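Local coordinates for putative type III secretion protein YscO (Vibrio parahaemolyticus, PDB 4MH6), which is of uncertain function but, as a YscO-family coiled-coil protein, probably serves the bacterial type III secretion system, at residues A[39-44]-A[133-138]; A[70-75]-A[102-107]. All blocks are in the same frame, centred on the assembly; numbering follows the deposited sequence. Where two conformers were deposited one is given.

Contact 1 (A[39-44]-A[133-138])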
loop_
_atom_site.group_PDB
_atom_site.type_symbol
_atom_site.label_atom_id
_atom_site.label_comp_id
_atom_site.label_asym_id
_atom_site.label_seq_id
_atom_site.Cartn_x
_atom_site.Cartn_y
_atom_site.Cartn_z
ATOM N N ARG A 39 12.942 0.519 -5.544
ATOM C CA ARG A 39 12.335 1.263 -4.449
ATOM C C ARG A 39 10.836 1.274 -4.614
ATOM O O ARG A 39 10.103 1.165 -3.634
ATOM C CB ARG A 39 12.813 2.701 -4.412
ATOM C CG ARG A 39 14.283 2.903 -4.142
ATOM C CD ARG A 39 14.400 4.238 -3.444
ATOM N NE ARG A 39 15.765 4.704 -3.201
ATOM C CZ ARG A 39 16.319 5.776 -3.769
ATOM N NH1 ARG A 39 15.625 6.546 -4.620
ATOM N NH2 ARG A 39 17.568 6.105 -3.444
ATOM N N ALA A 40 10.393 1.425 -5.860
ATOM C CA ALA A 40 8.961 1.431 -6.177
ATOM C C ALA A 40 8.325 0.065 -5.827
ATOM O O ALA A 40 7.240 0.032 -5.233
ATOM C CB ALA A 40 8.728 1.796 -7.651
ATOM N N ASP A 41 9.009 -1.035 -6.206
ATOM C CA ASP A 41 8.572 -2.404 -5.915
ATOM C C ASP A 41 8.480 -2.633 -4.412
ATOM O O ASP A 41 7.527 -3.207 -3.918
ATOM C CB ASP A 41 9.552 -3.421 -6.493
ATOM C CG ASP A 41 9.538 -3.471 -8.029
ATOM O OD1 ASP A 41 8.600 -2.932 -8.659
ATOM O OD2 ASP A 41 10.467 -4.082 -8.626
ATOM N N LYS A 42 9.493 -2.178 -3.693
ATOM C CA LYS A 42 9.550 -2.327 -2.258
ATOM C C LYS A 42 8.443 -1.529 -1.619
ATOM O O LYS A 42 7.882 -1.944 -0.618
ATOM C CB LYS A 42 10.917 -1.864 -1.732
ATOM C CG LYS A 42 12.102 -2.678 -2.237
ATOM C CD LYS A 42 12.028 -4.098 -1.702
ATOM C CE LYS A 42 13.065 -5.042 -2.313
ATOM N NZ LYS A 42 12.769 -6.444 -1.827
ATOM N N ALA A 43 8.128 -0.371 -2.191
ATOM C CA ALA A 43 7.060 0.466 -1.629
ATOM C C ALA A 43 5.736 -0.276 -1.784
ATOM O O ALA A 43 4.851 -0.145 -0.951
ATOM C CB ALA A 43 7.009 1.811 -2.312
ATOM N N VAL A 44 5.627 -1.075 -2.853
ATOM C CA VAL A 44 4.450 -1.871 -3.085
ATOM C C VAL A 44 4.404 -2.981 -2.058
ATOM O O VAL A 44 3.379 -3.182 -1.398
ATOM C CB VAL A 44 4.431 -2.505 -4.481
ATOM C CG1 VAL A 44 3.438 -3.667 -4.544
ATOM C CG2 VAL A 44 4.106 -1.467 -5.530
ATOM N N GLN A 133 0.808 1.804 -9.667
ATOM C CA GLN A 133 0.872 2.651 -10.824
ATOM C C GLN A 133 2.282 3.251 -10.950
ATOM O O GLN A 133 2.834 3.312 -12.044
ATOM C CB GLN A 133 -0.230 3.717 -10.769
ATOM C CG GLN A 133 -1.610 3.152 -11.069
ATOM C CD GLN A 133 -2.772 4.150 -10.877
ATOM O OE1 GLN A 133 -2.701 5.092 -10.069
ATOM N NE2 GLN A 133 -3.871 3.909 -11.595
ATOM N N GLU A 134 2.858 3.664 -9.827
ATOM C CA GLU A 134 4.193 4.231 -9.810
ATOM C C GLU A 134 5.248 3.182 -10.153
ATOM O O GLU A 134 6.209 3.458 -10.856
ATOM C CB GLU A 134 4.470 4.843 -8.453
ATOM C CG GLU A 134 3.659 6.089 -8.203
ATOM C CD GLU A 134 3.780 6.601 -6.782
ATOM O OE1 GLU A 134 4.417 5.917 -5.940
ATOM O OE2 GLU A 134 3.207 7.679 -6.492
ATOM N N ALA A 135 5.055 1.972 -9.647
ATOM C CA ALA A 135 5.979 0.882 -9.929
ATOM C C ALA A 135 5.955 0.572 -11.406
ATOM O O ALA A 135 6.996 0.367 -12.003
ATOM C CB ALA A 135 5.624 -0.335 -9.128
ATOM N N LEU A 136 4.765 0.524 -11.999
ATOM C CA LEU A 136 4.635 0.262 -13.433
ATOM C C LEU A 136 5.374 1.343 -14.236
ATOM O O LEU A 136 6.148 1.034 -15.148
ATOM C CB LEU A 136 3.156 0.197 -13.836
ATOM C CG LEU A 136 2.376 -1.026 -13.325
ATOM C CD1 LEU A 136 0.869 -0.868 -13.505
ATOM C CD2 LEU A 136 2.868 -2.305 -13.986
ATOM N N GLN A 137 5.150 2.605 -13.873
ATOM C CA GLN A 137 5.794 3.715 -14.557
ATOM C C GLN A 137 7.324 3.684 -14.372
ATOM O O GLN A 137 8.073 3.952 -15.311
ATOM C CB GLN A 137 5.205 5.045 -14.093
ATOM C CG GLN A 137 5.781 6.252 -14.818
ATOM C CD GLN A 137 5.598 6.193 -16.346
ATOM O OE1 GLN A 137 6.587 6.214 -17.123
ATOM N NE2 GLN A 137 4.339 6.069 -16.784
ATOM N N ALA A 138 7.781 3.334 -13.173
ATOM C CA ALA A 138 9.205 3.259 -12.904
ATOM C C ALA A 138 9.805 2.183 -13.780
ATOM O O ALA A 138 10.930 2.320 -14.279
ATOM C CB ALA A 138 9.457 2.934 -11.459
#
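A40 and A135 face each other where two long helices of YscO, 18-84 and 90-167, run side by side as an antiparallel helical hairpin, probably a coiled coil over much of its length. Their short segments cross at -160° with axes 8.6 Å apart, and the CA atoms of A40 and A135 are 4.8 Å from each other. Alanines cover most of the interface here (A40, A135 and A138), consistent with the close approach of the two backbones.

The apolar contacts centre on A40, whose CB points at the other helix and arrives between two of its alanines. CB of A40 lies 3.7 Å from the CA of A135, so it rests against main chain as well as side chain. CB of A138, one turn further along, lies 4.0 Å from CB of A40. A135, the buried member of the group, is shared in its turn: its CB meets A40 and also V44. In V44 a chi1 of 162° sets CG1 anti to the backbone N and leaves CG2 as the branch that reaches CB of A135, at 4.1 Å. V44 also touches L128 and K131 of helix 90-167, continuing the contact beyond the segment.

The polar element is D41, beside these alanines. Across the two segments its carboxylate makes a van der Waals contact alone, but OD1 accepts a hydrogen bond from NE2 of H139, just past the end of 133-138. That bond ties the two helices together at the flank of the alanine cluster. The same oxygen, OD1 of D41, lies 4.0 Å from the CB of A135.

Contact 2 (A[70-75]-A[102-107])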
loop_
_atom_site.group_PDB
_atom_site.type_symbol
_atom_site.label_atom_id
_atom_site.label_comp_id
_atom_site.label_asym_id
_atom_site.label_seq_id
_atom_site.Cartn_x
_atom_site.Cartn_y
_atom_site.Cartn_z
ATOM N N VAL A 70 -24.318 -9.887 21.238
ATOM C CA VAL A 70 -25.062 -10.971 21.869
ATOM C C VAL A 70 -25.222 -10.716 23.368
ATOM O O VAL A 70 -26.307 -10.865 23.919
ATOM C CB VAL A 70 -24.360 -12.333 21.641
ATOM C CG1 VAL A 70 -25.157 -13.450 22.273
ATOM C CG2 VAL A 70 -24.214 -12.612 20.161
ATOM N N TRP A 71 -24.137 -10.351 24.034
ATOM C CA TRP A 71 -24.219 -10.062 25.453
ATOM C C TRP A 71 -25.089 -8.835 25.668
ATOM O O TRP A 71 -25.942 -8.829 26.555
ATOM C CB TRP A 71 -22.844 -9.810 26.076
ATOM C CG TRP A 71 -22.053 -11.018 26.261
ATOM C CD1 TRP A 71 -21.169 -11.572 25.366
ATOM C CD2 TRP A 71 -22.034 -11.870 27.419
ATOM N NE1 TRP A 71 -20.601 -12.711 25.901
ATOM C CE2 TRP A 71 -21.107 -12.917 27.156
ATOM C CE3 TRP A 71 -22.685 -11.840 28.655
ATOM C CZ2 TRP A 71 -20.828 -13.924 28.080
ATOM C CZ3 TRP A 71 -22.413 -12.864 29.579
ATOM C CH2 TRP A 71 -21.497 -13.893 29.276
ATOM N N ARG A 72 -24.882 -7.813 24.842
ATOM C CA ARG A 72 -25.610 -6.567 24.988
ATOM C C ARG A 72 -27.118 -6.790 24.961
ATOM O O ARG A 72 -27.833 -6.250 25.811
ATOM C CB ARG A 72 -25.154 -5.575 23.929
ATOM C CG ARG A 72 -25.586 -4.132 24.171
ATOM C CD ARG A 72 -26.958 -3.828 23.649
ATOM N NE ARG A 72 -26.988 -4.038 22.216
ATOM C CZ ARG A 72 -28.068 -3.899 21.469
ATOM N NH1 ARG A 72 -27.997 -4.114 20.160
ATOM N NH2 ARG A 72 -29.220 -3.553 22.029
ATOM N N GLN A 73 -27.594 -7.599 24.012
ATOM C CA GLN A 73 -29.015 -7.879 23.921
ATOM C C GLN A 73 -29.490 -8.526 25.193
ATOM O O GLN A 73 -30.488 -8.108 25.768
ATOM C CB GLN A 73 -29.334 -8.785 22.742
ATOM C CG GLN A 73 -29.251 -8.088 21.402
ATOM C CD GLN A 73 -29.532 -9.017 20.224
ATOM O OE1 GLN A 73 -30.255 -8.656 19.298
ATOM N NE2 GLN A 73 -28.973 -10.222 20.264
ATOM N N GLU A 74 -28.765 -9.551 25.635
ATOM C CA GLU A 74 -29.137 -10.253 26.845
ATOM C C GLU A 74 -29.135 -9.387 28.090
ATOM O O GLU A 74 -30.062 -9.454 28.918
ATOM C CB GLU A 74 -28.215 -11.429 27.073
ATOM C CG GLU A 74 -28.590 -12.620 26.250
ATOM C CD GLU A 74 -27.678 -13.801 26.487
ATOM O OE1 GLU A 74 -26.562 -13.607 27.037
ATOM O OE2 GLU A 74 -28.075 -14.922 26.104
ATOM N N GLU A 75 -28.082 -8.594 28.216
ATOM C CA GLU A 75 -27.891 -7.729 29.359
ATOM C C GLU A 75 -28.945 -6.660 29.418
ATOM O O GLU A 75 -29.365 -6.244 30.475
ATOM C CB GLU A 75 -26.477 -7.139 29.309
ATOM C CG GLU A 75 -25.401 -8.204 29.500
ATOM C CD GLU A 75 -25.453 -8.836 30.880
ATOM O OE1 GLU A 75 -24.783 -9.869 31.105
ATOM O OE2 GLU A 75 -26.167 -8.301 31.745
ATOM N N LEU A 102 -25.184 2.802 28.600
ATOM C CA LEU A 102 -23.745 2.550 28.557
ATOM C C LEU A 102 -23.403 1.300 27.751
ATOM O O LEU A 102 -22.411 1.267 27.023
ATOM C CB LEU A 102 -23.166 2.484 29.977
ATOM C CG LEU A 102 -23.134 3.848 30.690
ATOM C CD1 LEU A 102 -22.913 3.719 32.189
ATOM C CD2 LEU A 102 -22.089 4.779 30.073
ATOM N N LEU A 103 -24.231 0.276 27.893
ATOM C CA LEU A 103 -24.057 -0.965 27.159
ATOM C C LEU A 103 -24.188 -0.700 25.663
ATOM O O LEU A 103 -23.426 -1.229 24.864
ATOM C CB LEU A 103 -25.113 -1.985 27.599
ATOM C CG LEU A 103 -24.917 -2.614 28.978
ATOM C CD1 LEU A 103 -26.154 -3.376 29.416
ATOM C CD2 LEU A 103 -23.706 -3.525 28.991
ATOM N N ARG A 104 -25.166 0.112 25.295
ATOM C CA ARG A 104 -25.385 0.466 23.907
ATOM C C ARG A 104 -24.308 1.396 23.341
ATOM O O ARG A 104 -23.979 1.312 22.152
ATOM C CB ARG A 104 -26.743 1.117 23.757
ATOM C CG ARG A 104 -27.881 0.163 23.947
ATOM C CD ARG A 104 -29.150 0.942 24.041
ATOM N NE ARG A 104 -30.325 0.094 24.114
ATOM C CZ ARG A 104 -31.564 0.552 24.265
ATOM N NH1 ARG A 104 -31.777 1.852 24.383
ATOM N NH2 ARG A 104 -32.588 -0.294 24.312
ATOM N N GLU A 105 -23.793 2.302 24.167
ATOM C CA GLU A 105 -22.743 3.208 23.712
ATOM C C GLU A 105 -21.499 2.420 23.362
ATOM O O GLU A 105 -20.789 2.746 22.419
ATOM C CB GLU A 105 -22.355 4.230 24.785
ATOM C CG GLU A 105 -23.378 5.316 25.062
ATOM C CD GLU A 105 -22.880 6.343 26.073
ATOM O OE1 GLU A 105 -21.667 6.341 26.398
ATOM O OE2 GLU A 105 -23.696 7.169 26.544
ATOM N N ARG A 106 -21.229 1.398 24.158
ATOM C CA ARG A 106 -20.062 0.569 23.960
ATOM C C ARG A 106 -20.176 -0.179 22.648
ATOM O O ARG A 106 -19.202 -0.362 21.949
ATOM C CB ARG A 106 -19.920 -0.375 25.140
ATOM C CG ARG A 106 -18.786 -1.358 25.054
ATOM C CD ARG A 106 -17.465 -0.684 24.751
ATOM N NE ARG A 106 -16.398 -1.672 24.810
ATOM C CZ ARG A 106 -15.162 -1.487 24.356
ATOM N NH1 ARG A 106 -14.281 -2.480 24.467
ATOM N NH2 ARG A 106 -14.807 -0.338 23.771
ATOM N N GLU A 107 -21.383 -0.592 22.302
ATOM C CA GLU A 107 -21.586 -1.294 21.055
ATOM C C GLU A 107 -21.427 -0.302 19.936
ATOM O O GLU A 107 -20.848 -0.620 18.912
ATOM C CB GLU A 107 -22.955 -1.989 21.007
ATOM C CG GLU A 107 -23.233 -2.672 19.677
ATOM C CD GLU A 107 -24.356 -3.681 19.742
ATOM O OE1 GLU A 107 -25.091 -3.854 18.750
ATOM O OE2 GLU A 107 -24.522 -4.313 20.794
#
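R72 reaches across the antiparallel helical hairpin, here probably a coiled coil, to E107, joining helix 18-84 to helix 90-167 through a two-pronged salt bridge. The segments cross at -164°, with their axes 10.0 Å apart. The guanidinium grips side-on: NE of R72 gives a fairly straight bond of 2.9 Å to OE2 of E107, while NH1 of R72 reaches OE1 of E107 over 3.2 Å. OE2 lies near the guanidinium plane, yet both nitrogens approach from above the carboxylate plane, the two flat groups being turned 60° against each other. Bends at chi2 and chi3 fold the arginine so that this edge meets the acid.

E107 is buried, and its OE1 also takes a hydrogen bond from H69 and a salt bridge from K111, an arrangement likely to favour the charged carboxylate. The far nitrogen of R72, NH2, pairs with E76, which also binds R104; the shared acid probably offsets the nearness of the two arginines.

L103 brings the apolar component. CB of L103 points toward helix 18-84 and lies 4.1 Å from CG of R72, so the aliphatic part of the arginine packs on the leucine while its charged end is held by E107. One branch of the leucine goes further: CD1 of L103 touches CB of E75 at 3.8 Å.

Overall arrangement
Both contacts join the same two helices, 18-84 and 90-167, at different levels of one long antiparallel hairpin. Their centres are 46 Å apart and their nearest atoms about 31 Å, so neither touches the other. Along the chain the order is 39-44, 70-75, 102-107, 133-138: contact 2 pairs the inner segments, nearer the turn between the helices, and contact 1 the outer ones; the centre of contact 1 lies about 10 Å from the centre of the chain. Contact 1 is mainly alanine packing with the axes closer, while contact 2 is dominated by a salt bridge with L103 beside it. Both levels belong to one elongated YscO-family rod, with no separate globular domain between them.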